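Local structure of putative acyl-CoA dehydrogenase (Burkholderia xenovorans, 5JSC) at residues S264-S269 against W340-G345; A305-T310 against D351-L356. The protein is a putative member of the acyl-CoA dehydrogenase family that forms a tetramer and binds flavin-adenine dinucleotide. All coordinates share one frame; numbering follows the deposited sequence. Where two conformers were deposited one is given.

Interaction 1. Residues S264-S269 against W340-G345; sequences SVAAAS and WHASEG. With SO4 (sulfate ion), chain P.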
loop_
_atom_site.group_PDB
_atom_site.type_symbol
_atom_site.label_atom_id
_atom_site.label_comp_id
_atom_site.label_asym_id
_atom_site.label_seq_id
_atom_site.Cartn_x
_atom_site.Cartn_y
_atom_site.Cartn_z
ATOM N N SER C 264 1.335 -14.820 21.037
ATOM C CA SER C 264 2.434 -15.719 20.714
ATOM C C SER C 264 2.510 -16.021 19.219
ATOM O O SER C 264 3.607 -16.265 18.713
ATOM C CB SER C 264 2.318 -17.015 21.539
ATOM O OG SER C 264 1.483 -17.985 20.919
ATOM N N VAL C 265 1.374 -16.012 18.499
ATOM C CA VAL C 265 1.425 -16.134 17.039
ATOM C C VAL C 265 2.092 -14.911 16.443
ATOM O O VAL C 265 2.862 -15.009 15.478
ATOM C CB VAL C 265 0.015 -16.319 16.440
ATOM C CG1 VAL C 265 0.066 -16.341 14.894
ATOM C CG2 VAL C 265 -0.615 -17.589 16.955
ATOM N N ALA C 266 1.781 -13.734 16.991
ATOM C CA ALA C 266 2.481 -12.523 16.582
ATOM C C ALA C 266 3.976 -12.655 16.816
ATOM O O ALA C 266 4.780 -12.247 15.970
ATOM C CB ALA C 266 1.917 -11.320 17.332
ATOM N N ALA C 267 4.365 -13.239 17.953
ATOM C CA ALA C 267 5.784 -13.412 18.249
ATOM C C ALA C 267 6.447 -14.375 17.266
ATOM O O ALA C 267 7.578 -14.136 16.822
ATOM C CB ALA C 267 5.955 -13.894 19.690
ATOM N N ALA C 268 5.767 -15.469 16.915
ATOM C CA ALA C 268 6.333 -16.381 15.920
ATOM C C ALA C 268 6.504 -15.682 14.579
ATOM O O ALA C 268 7.544 -15.828 13.923
ATOM C CB ALA C 268 5.462 -17.628 15.764
ATOM N N SER C 269 5.497 -14.909 14.161
ATOM C CA SER C 269 5.597 -14.135 12.924
ATOM C C SER C 269 6.826 -13.242 12.946
ATOM O O SER C 269 7.583 -13.163 11.968
ATOM C CB SER C 269 4.346 -13.270 12.744
ATOM O OG SER C 269 3.168 -14.045 12.674
ATOM N N TRP C 340 -2.419 -9.425 14.031
ATOM C CA TRP C 340 -2.659 -8.838 12.717
ATOM C C TRP C 340 -1.391 -8.216 12.144
ATOM O O TRP C 340 -0.935 -8.585 11.050
ATOM C CB TRP C 340 -3.783 -7.807 12.874
ATOM C CG TRP C 340 -4.012 -6.797 11.783
ATOM C CD1 TRP C 340 -3.553 -6.814 10.495
ATOM C CD2 TRP C 340 -4.796 -5.612 11.914
ATOM N NE1 TRP C 340 -4.004 -5.695 9.821
ATOM C CE2 TRP C 340 -4.773 -4.948 10.679
ATOM C CE3 TRP C 340 -5.523 -5.044 12.973
ATOM C CZ2 TRP C 340 -5.428 -3.739 10.475
ATOM C CZ3 TRP C 340 -6.170 -3.842 12.765
ATOM C CH2 TRP C 340 -6.128 -3.207 11.523
ATOM N N HIS C 341 -0.801 -7.263 12.865
ATOM C CA HIS C 341 0.320 -6.497 12.319
ATOM C C HIS C 341 1.543 -7.379 12.092
ATOM O O HIS C 341 2.223 -7.279 11.060
ATOM C CB HIS C 341 0.662 -5.352 13.274
ATOM C CG HIS C 341 1.691 -4.401 12.751
ATOM N ND1 HIS C 341 3.037 -4.701 12.707
ATOM C CD2 HIS C 341 1.571 -3.135 12.290
ATOM C CE1 HIS C 341 3.695 -3.670 12.209
ATOM N NE2 HIS C 341 2.830 -2.704 11.953
ATOM N N ALA C 342 1.864 -8.228 13.064
ATOM C CA ALA C 342 3.096 -8.999 12.931
ATOM C C ALA C 342 2.984 -10.048 11.831
ATOM O O ALA C 342 3.961 -10.315 11.129
ATOM C CB ALA C 342 3.463 -9.641 14.271
ATOM N N SER C 343 1.809 -10.666 11.661
ATOM C CA SER C 343 1.690 -11.688 10.623
ATOM C C SER C 343 1.649 -11.056 9.237
ATOM O O SER C 343 2.326 -11.531 8.313
ATOM C CB SER C 343 0.451 -12.559 10.859
ATOM O OG SER C 343 -0.745 -11.794 10.820
ATOM N N GLU C 344 0.877 -9.975 9.077
ATOM C CA GLU C 344 0.851 -9.291 7.787
ATOM C C GLU C 344 2.198 -8.665 7.478
ATOM O O GLU C 344 2.663 -8.704 6.331
ATOM C CB GLU C 344 -0.237 -8.219 7.762
ATOM C CG GLU C 344 -1.664 -8.759 7.800
ATOM C CD GLU C 344 -2.066 -9.478 6.523
ATOM O OE1 GLU C 344 -2.847 -10.447 6.612
ATOM O OE2 GLU C 344 -1.610 -9.071 5.424
ATOM N N GLY C 345 2.840 -8.091 8.498
ATOM C CA GLY C 345 4.140 -7.483 8.294
ATOM C C GLY C 345 5.211 -8.503 7.965
ATOM O O GLY C 345 6.045 -8.274 7.082
HETATM S S SO4 P . 5.003 -0.660 9.444
HETATM O O1 SO4 P . 5.905 -0.606 10.596
HETATM O O2 SO4 P . 3.659 -0.267 9.865
HETATM O O3 SO4 P . 4.963 -2.030 8.914
HETATM O O4 SO4 P . 5.483 0.292 8.439
#
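Ala-342 faces Ala-266 and Ser-269 across two near-parallel helices of the C-terminal helical domain of the acyl-CoA dehydrogenase fold, a worked example of how small residues let helices pack closely. The axes of 264-269 and 340-345 approach to 7.9 Å and cross at 27°, with every touching residue buried. The methyl of Ala-342 carries much of the contact: its CB lies 3.4 Å from the carbonyl oxygen Ala-266 O and 3.8 Å from Ala-266 CB, so it meets backbone and methyl of the opposing helix together. One turn further on, Ser-269 CB lies 3.4 Å from Ala-342 O, so each helix sets a CB against a carbonyl oxygen of the other.

Helix 298-325 covers one side of the pair, Val-318 meeting Ala-266 and Ser-314 meeting Ala-342. His-341 was modelled in two poses; in one of them NE2 points to a sulfate, probably from the crystallisation liquor, but that bond is weak and doubtful.

The hydroxyls of both serines turn back to the carbonyl four residues earlier on their own helix, from different positions about the first side-chain bond. Ser-343 OG sits between its backbone N and carbonyl carbon and bonds to Lys-339 O. Ser-269 OG lies anti to the carbonyl carbon and beside the backbone N (chi1 -60°), and donates to Val-265 O at 3.0 Å, tilted 33° out of the carbonyl plane. Ser-269 N reaches the same oxygen from the other face, and two donors of one residue thus grip a single acceptor. Held this way, the buried hydroxyl is satisfied while its flank rests against the second serine, Ser-269 OG lying 3.5 Å from Ser-343 CA and 3.6 Å from Ser-343 CB.

Interaction 2. Residues A305-T310 against D351-L356; sequences AQMALT and DAAVQL. With FAD (flavin-adenine dinucleotide), chain T; SO4 (sulfate ion), chain P.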
loop_
_atom_site.group_PDB
_atom_site.type_symbol
_atom_site.label_atom_id
_atom_site.label_comp_id
_atom_site.label_asym_id
_atom_site.label_seq_id
_atom_site.Cartn_x
_atom_site.Cartn_y
_atom_site.Cartn_z
ATOM N N ALA C 305 15.260 -0.856 5.015
ATOM C CA ALA C 305 14.741 0.044 6.042
ATOM C C ALA C 305 13.302 -0.296 6.392
ATOM O O ALA C 305 12.937 -0.337 7.574
ATOM C CB ALA C 305 14.840 1.496 5.579
ATOM N N GLN C 306 12.475 -0.556 5.373
ATOM C CA GLN C 306 11.074 -0.872 5.627
ATOM C C GLN C 306 10.933 -2.226 6.300
ATOM O O GLN C 306 10.067 -2.402 7.170
ATOM C CB GLN C 306 10.270 -0.833 4.323
ATOM C CG GLN C 306 8.806 -1.257 4.526
ATOM C CD GLN C 306 8.011 -0.313 5.427
ATOM O OE1 GLN C 306 7.586 -0.684 6.537
ATOM N NE2 GLN C 306 7.777 0.899 4.944
ATOM N N MET C 307 11.783 -3.187 5.926
ATOM C CA MET C 307 11.790 -4.467 6.631
ATOM C C MET C 307 12.056 -4.250 8.113
ATOM O O MET C 307 11.339 -4.776 8.972
ATOM C CB MET C 307 12.836 -5.400 6.020
ATOM C CG MET C 307 12.494 -5.828 4.589
ATOM S SD MET C 307 13.902 -6.511 3.692
ATOM C CE MET C 307 14.123 -8.043 4.588
ATOM N N ALA C 308 13.070 -3.440 8.426
ATOM C CA ALA C 308 13.432 -3.184 9.817
ATOM C C ALA C 308 12.349 -2.401 10.550
ATOM O O ALA C 308 12.083 -2.654 11.734
ATOM C CB ALA C 308 14.761 -2.434 9.869
ATOM N N LEU C 309 11.727 -1.435 9.871
ATOM C CA LEU C 309 10.638 -0.675 10.480
ATOM C C LEU C 309 9.470 -1.587 10.833
ATOM O O LEU C 309 8.924 -1.528 11.944
ATOM C CB LEU C 309 10.191 0.430 9.520
ATOM C CG LEU C 309 9.026 1.301 10.009
ATOM C CD1 LEU C 309 9.405 1.996 11.317
ATOM C CD2 LEU C 309 8.623 2.317 8.937
ATOM N N THR C 310 9.079 -2.447 9.892
ATOM C CA THR C 310 7.993 -3.386 10.150
ATOM C C THR C 310 8.332 -4.308 11.312
ATOM O O THR C 310 7.477 -4.582 12.165
ATOM C CB THR C 310 7.690 -4.178 8.878
ATOM O OG1 THR C 310 7.126 -3.278 7.921
ATOM C CG2 THR C 310 6.706 -5.299 9.155
ATOM N N ASP C 351 8.671 -11.574 1.912
ATOM C CA ASP C 351 8.552 -11.383 0.470
ATOM C C ASP C 351 9.679 -10.518 -0.066
ATOM O O ASP C 351 10.223 -10.791 -1.151
ATOM C CB ASP C 351 7.200 -10.757 0.146
ATOM C CG ASP C 351 6.951 -10.650 -1.323
ATOM O OD1 ASP C 351 6.570 -11.676 -1.922
ATOM O OD2 ASP C 351 7.131 -9.535 -1.867
ATOM N N ALA C 352 10.043 -9.471 0.679
ATOM C CA ALA C 352 11.145 -8.608 0.273
ATOM C C ALA C 352 12.471 -9.359 0.299
ATOM O O ALA C 352 13.310 -9.172 -0.589
ATOM C CB ALA C 352 11.208 -7.377 1.179
ATOM N N ALA C 353 12.680 -10.217 1.307
ATOM C CA ALA C 353 13.914 -10.997 1.364
ATOM C C ALA C 353 14.018 -11.979 0.196
ATOM O O ALA C 353 15.108 -12.178 -0.360
ATOM C CB ALA C 353 14.016 -11.734 2.709
ATOM N N VAL C 354 12.905 -12.619 -0.176
ATOM C CA VAL C 354 12.891 -13.450 -1.381
ATOM C C VAL C 354 13.359 -12.641 -2.585
ATOM O O VAL C 354 14.217 -13.079 -3.363
ATOM C CB VAL C 354 11.485 -14.032 -1.619
ATOM C CG1 VAL C 354 11.405 -14.660 -3.010
ATOM C CG2 VAL C 354 11.157 -15.060 -0.554
ATOM N N GLN C 355 12.809 -11.436 -2.743
ATOM C CA GLN C 355 13.132 -10.615 -3.906
ATOM C C GLN C 355 14.613 -10.253 -3.936
ATOM O O GLN C 355 15.243 -10.249 -5.007
ATOM C CB GLN C 355 12.261 -9.359 -3.907
ATOM C CG GLN C 355 12.210 -8.638 -5.236
ATOM C CD GLN C 355 11.432 -9.393 -6.305
ATOM O OE1 GLN C 355 10.800 -10.419 -6.038
ATOM N NE2 GLN C 355 11.457 -8.869 -7.528
ATOM N N LEU C 356 15.193 -9.963 -2.766
ATOM C CA LEU C 356 16.611 -9.609 -2.715
ATOM C C LEU C 356 17.491 -10.762 -3.174
ATOM O O LEU C 356 18.574 -10.535 -3.738
ATOM C CB LEU C 356 17.000 -9.184 -1.291
ATOM C CG LEU C 356 16.476 -7.831 -0.802
ATOM C CD1 LEU C 356 16.594 -7.702 0.721
ATOM C CD2 LEU C 356 17.207 -6.679 -1.516
HETATM P PA FAD T . 20.373 -10.670 -8.767
HETATM O O1A FAD T . 20.891 -10.175 -10.073
HETATM O O2A FAD T . 21.414 -10.966 -7.711
HETATM O O5B FAD T . 19.317 -9.626 -8.229
HETATM C C5B FAD T . 18.776 -9.789 -6.902
HETATM C C4B FAD T . 17.710 -8.736 -6.749
HETATM O O4B FAD T . 18.328 -7.436 -6.809
HETATM C C3B FAD T . 16.684 -8.681 -7.873
HETATM O O3B FAD T . 15.678 -9.685 -7.756
HETATM C C2B FAD T . 16.136 -7.261 -7.726
HETATM O O2B FAD T . 15.105 -7.220 -6.740
HETATM C C1B FAD T . 17.374 -6.485 -7.245
HETATM N N9A FAD T . 18.005 -5.634 -8.251
HETATM C C8A FAD T . 18.552 -6.031 -9.442
HETATM N N7A FAD T . 19.149 -5.070 -10.104
HETATM C C5A FAD T . 18.979 -3.958 -9.292
HETATM C C6A FAD T . 19.401 -2.622 -9.416
HETATM N N6A FAD T . 20.098 -2.156 -10.461
HETATM N N1A FAD T . 19.080 -1.767 -8.420
HETATM C C2A FAD T . 18.380 -2.227 -7.378
HETATM N N3A FAD T . 17.928 -3.464 -7.154
HETATM C C4A FAD T . 18.269 -4.290 -8.150
HETATM N N1 FAD T . 17.685 -17.163 -16.721
HETATM C C2 FAD T . 18.039 -17.543 -17.982
HETATM O O2 FAD T . 19.047 -17.097 -18.545
HETATM N N3 FAD T . 17.254 -18.436 -18.666
HETATM C C4 FAD T . 16.085 -19.009 -18.203
HETATM O O4 FAD T . 15.510 -19.860 -18.870
HETATM C C4X FAD T . 15.698 -18.585 -16.887
HETATM N N5 FAD T . 14.638 -19.130 -16.349
HETATM C C5X FAD T . 14.372 -18.860 -15.017
HETATM C C6 FAD T . 13.342 -19.559 -14.384
HETATM C C7 FAD T . 13.106 -19.415 -13.021
HETATM C C7M FAD T . 12.011 -20.216 -12.362
HETATM C C8 FAD T . 13.904 -18.537 -12.274
HETATM C C8M FAD T . 13.686 -18.362 -10.792
HETATM C C9 FAD T . 14.919 -17.828 -12.905
HETATM C C9A FAD T . 15.165 -17.983 -14.265
HETATM N N10 FAD T . 16.256 -17.359 -14.906
HETATM C C10 FAD T . 16.569 -17.664 -16.209
HETATM C "C1'" FAD T . 17.133 -16.469 -14.132
HETATM C "C2'" FAD T . 16.530 -15.094 -13.861
HETATM O "O2'" FAD T . 16.482 -14.319 -15.060
HETATM C "C3'" FAD T . 17.369 -14.367 -12.808
HETATM O "O3'" FAD T . 17.157 -15.050 -11.577
HETATM C "C4'" FAD T . 17.026 -12.889 -12.622
HETATM O "O4'" FAD T . 17.456 -12.153 -13.769
HETATM C "C5'" FAD T . 17.641 -12.305 -11.367
HETATM O "O5'" FAD T . 19.064 -12.545 -11.408
HETATM P P FAD T . 19.705 -13.144 -10.054
HETATM O O1P FAD T . 18.997 -14.366 -9.598
HETATM O O2P FAD T . 21.171 -13.358 -10.305
HETATM O O3P FAD T . 19.499 -11.983 -8.984
HETATM S S SO4 P . 5.003 -0.660 9.444
HETATM O O1 SO4 P . 5.905 -0.606 10.596
HETATM O O2 SO4 P . 3.659 -0.267 9.865
HETATM O O3 SO4 P . 4.963 -2.030 8.914
HETATM O O4 SO4 P . 5.483 0.292 8.439
#
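Met-307 reaches across between two antiparallel helices of the C-terminal helical domain of the acyl-CoA dehydrogenase fold, where one long, unbranched side chain bridges axes 11.0 Å apart. The segments 305-310 and 351-356 run at 155° to each other.

Apolar contacts between the segments all pass through this methionine. Its CG is anti to the carbonyl carbon (chi1 -67°), the next bond is extended, and a bend at chi3 (69°) turns the terminal methyl aside. SD consequently lies 3.8 Å from Ala-352 CB and 4.2 Å from Leu-356 CD1, while CE rests 4.1 Å from Ala-353 CB. The Met-307 and Leu-356 side chains lie alongside one another, running opposite ways. Met-277 of helix 250-286 and Val-349 also pack on Met-307.

Polar groups of both helices find their partners away from this contact. On 305-310, Thr-310 OG1 is 2.7 Å from sulfate O3 and 3.0 Å from Gln-306 OE1. On 351-356, both carboxylate oxygens of Asp-351 form salt bridges, to Arg-376 and Arg-379 of a third subunit of the tetramer, and the Gln-355 amide bonds to that subunit too.

Ligand contacts come from the last turn, where Gln-355 and Leu-356 belong to the FAD pocket. The ribose hydroxyl FAD O3B donates a 2.8 Å hydrogen bond to the backbone oxygen Gln-355 O.

Overall arrangement
Helix 332-356 is the shared element: interaction 1 sets its middle against helix 250-286, and interaction 2 sets its C-terminal end against helix 298-325. Their centres lie about 15 Å apart, and they touch where Gly-345 CA comes 3.5 Å from Thr-310 CG2. The sulfate, near residues of both interactions, sits at the interface with the second subunit, whose own His-341 also binds it. Interaction 2 reaches one FAD directly through Gln-355 and Leu-356, whereas the Ser-343 side chain in interaction 1 lies about 11 Å from a different FAD of the tetramer. One helix thus runs from the buried core of the domain to a cofactor site completed by another subunit.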